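Local coordinates for Lmo0131 protein (Listeria monocytogenes, PDB 4Q6J) that is of unknown function but may hydrolyse cyclic di-GMP as a phosphodiesterase, at residues K208-G213 against Y230-Y235. Numbering follows the deposited sequence.
Sequences KVVTEG and YFQGYY. With EDO (1,2-ethanediol), chain R; EDO (1,2-ethanediol), chain L.
Two neighbouring parallel strands of the barrel, 208-211 and 230-231, pair here through their backbones, with Val210 opposite Tyr230 and Thr211 opposite Phe231. Three hydrogen bonds join the two segments: Tyr230 N to Val209 O (3.2 Å), Thr211 N to Tyr230 O (3.1 Å) and Gln232 N to Thr211 O (3.1 Å). On one face of the sheet, Val210 CG2 packs 3.8 Å from Tyr230 CB. The tyrosine ring reaches back along the first strand until its OH meets Lys208 CD at 3.4 Å. On the other face, Thr211 OG1 lies in the plane of the Phe231 ring, 3.5 Å from CD1 at its edge; this buried hydroxyl has no polar partner. Both side chains pack there on Leu223 of helix 217-225. Next along the chains, Glu212 and Gln232 run side by side, carboxylate and amide stacked with their planes 18° apart. Gln232 CG is anti to the backbone N (chi1 -178°), and the extended chain carries OE1 to 3.8 Å from Glu212 CG. Lys176 bridges the pair, salt-bridged to Glu212 OE2 and hydrogen-bonded to Gln232 OE1, while Gln232 NE2 bonds Gln25 and Glu39. Strand 208-211, helix 217-225 and strand 230-231 form a beta-alpha-beta unit of the TIM-barrel-like EAL fold.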
# COMPACT_ATOMS: atom_id res chain seq x y z
N LYS B 208 -12.92 8.22 24.61
CA LYS B 208 -12.51 9.60 24.64
C LYS B 208 -11.59 9.89 23.46
O LYS B 208 -11.06 8.97 22.86
CB LYS B 208 -11.82 9.92 25.95
CG LYS B 208 -12.76 9.69 27.10
CD LYS B 208 -12.34 10.27 28.39
CE LYS B 208 -13.48 10.19 29.38
NZ LYS B 208 -13.00 10.68 30.67
N VAL B 209 -11.41 11.16 23.14
CA VAL B 209 -10.63 11.55 21.98
C VAL B 209 -9.44 12.39 22.42
O VAL B 209 -9.60 13.26 23.26
CB VAL B 209 -11.50 12.45 21.07
CG1 VAL B 209 -10.68 13.02 19.95
CG2 VAL B 209 -12.64 11.66 20.51
N VAL B 210 -8.26 12.15 21.84
CA VAL B 210 -7.10 13.03 22.04
C VAL B 210 -6.82 13.68 20.69
O VAL B 210 -6.67 12.98 19.72
CB VAL B 210 -5.79 12.29 22.44
CG1 VAL B 210 -4.65 13.30 22.52
CG2 VAL B 210 -5.91 11.55 23.74
N THR B 211 -6.76 15.01 20.62
CA THR B 211 -6.35 15.64 19.37
C THR B 211 -4.89 16.08 19.49
O THR B 211 -4.58 16.90 20.33
CB THR B 211 -7.26 16.85 19.02
OG1 THR B 211 -7.35 17.73 20.15
CG2 THR B 211 -8.64 16.40 18.66
N GLU B 212 -4.01 15.50 18.67
CA GLU B 212 -2.61 15.88 18.64
C GLU B 212 -2.43 17.01 17.63
O GLU B 212 -3.32 17.30 16.83
CB GLU B 212 -1.72 14.72 18.21
CG GLU B 212 -2.02 13.42 18.89
CD GLU B 212 -0.97 12.36 18.56
OE1 GLU B 212 0.09 12.71 17.99
OE2 GLU B 212 -1.19 11.18 18.86
N GLY B 213 -1.26 17.64 17.66
CA GLY B 213 -0.95 18.69 16.72
C GLY B 213 -1.60 20.00 17.11
O GLY B 213 -1.73 20.89 16.28
N TYR B 230 -9.00 15.60 25.38
CA TYR B 230 -7.58 15.79 25.71
C TYR B 230 -6.86 16.43 24.56
O TYR B 230 -7.20 16.19 23.41
CB TYR B 230 -6.88 14.46 25.99
CG TYR B 230 -7.57 13.63 27.04
CD1 TYR B 230 -7.55 14.00 28.38
CD2 TYR B 230 -8.22 12.45 26.70
CE1 TYR B 230 -8.18 13.24 29.34
CE2 TYR B 230 -8.85 11.67 27.66
CZ TYR B 230 -8.82 12.07 28.98
OH TYR B 230 -9.44 11.30 29.92
N PHE B 231 -5.83 17.20 24.89
CA PHE B 231 -5.01 17.88 23.90
C PHE B 231 -3.55 17.46 23.98
O PHE B 231 -3.03 17.16 25.06
CB PHE B 231 -5.05 19.40 24.12
CG PHE B 231 -6.43 20.03 24.04
CD1 PHE B 231 -7.34 19.63 23.07
CD2 PHE B 231 -6.80 21.02 24.94
CE1 PHE B 231 -8.59 20.23 23.00
CE2 PHE B 231 -8.04 21.60 24.87
CZ PHE B 231 -8.93 21.20 23.90
N GLN B 232 -2.87 17.51 22.84
CA GLN B 232 -1.46 17.29 22.76
C GLN B 232 -0.92 18.16 21.60
O GLN B 232 -1.55 18.28 20.57
CB GLN B 232 -1.24 15.79 22.50
CG GLN B 232 0.15 15.33 22.43
CD GLN B 232 0.21 13.84 22.21
OE1 GLN B 232 -0.77 13.14 22.42
NE2 GLN B 232 1.34 13.36 21.78
N GLY B 233 0.21 18.80 21.79
CA GLY B 233 0.81 19.53 20.70
C GLY B 233 1.73 20.60 21.21
O GLY B 233 1.81 20.82 22.41
N TYR B 234 2.39 21.28 20.28
CA TYR B 234 3.39 22.29 20.59
C TYR B 234 2.92 23.36 21.58
O TYR B 234 3.69 23.88 22.40
CB TYR B 234 3.93 22.93 19.29
CG TYR B 234 5.34 23.40 19.43
CD1 TYR B 234 6.41 22.51 19.28
CD2 TYR B 234 5.63 24.73 19.74
CE1 TYR B 234 7.71 22.95 19.42
CE2 TYR B 234 6.94 25.17 19.88
CZ TYR B 234 7.97 24.28 19.72
OH TYR B 234 9.27 24.72 19.86
N TYR B 235 1.63 23.70 21.52
CA TYR B 235 1.06 24.77 22.33
C TYR B 235 1.25 24.51 23.83
O TYR B 235 1.32 25.45 24.65
CB TYR B 235 -0.43 24.94 22.01
CG TYR B 235 -1.08 26.10 22.75
CD1 TYR B 235 -0.83 27.41 22.38
CD2 TYR B 235 -1.95 25.88 23.81
CE1 TYR B 235 -1.41 28.47 23.05
CE2 TYR B 235 -2.54 26.93 24.50
CZ TYR B 235 -2.27 28.24 24.11
OH TYR B 235 -2.84 29.31 24.77
C1 EDO R . 6.70 23.75 23.16
O1 EDO R . 8.02 23.26 23.38
C2 EDO R . 6.63 25.11 23.83
O2 EDO R . 5.31 25.66 23.74
C1 EDO L . 3.08 19.64 17.02
O1 EDO L . 2.04 20.39 17.65
C2 EDO L . 3.21 18.26 17.64
O2 EDO L . 3.64 18.35 18.99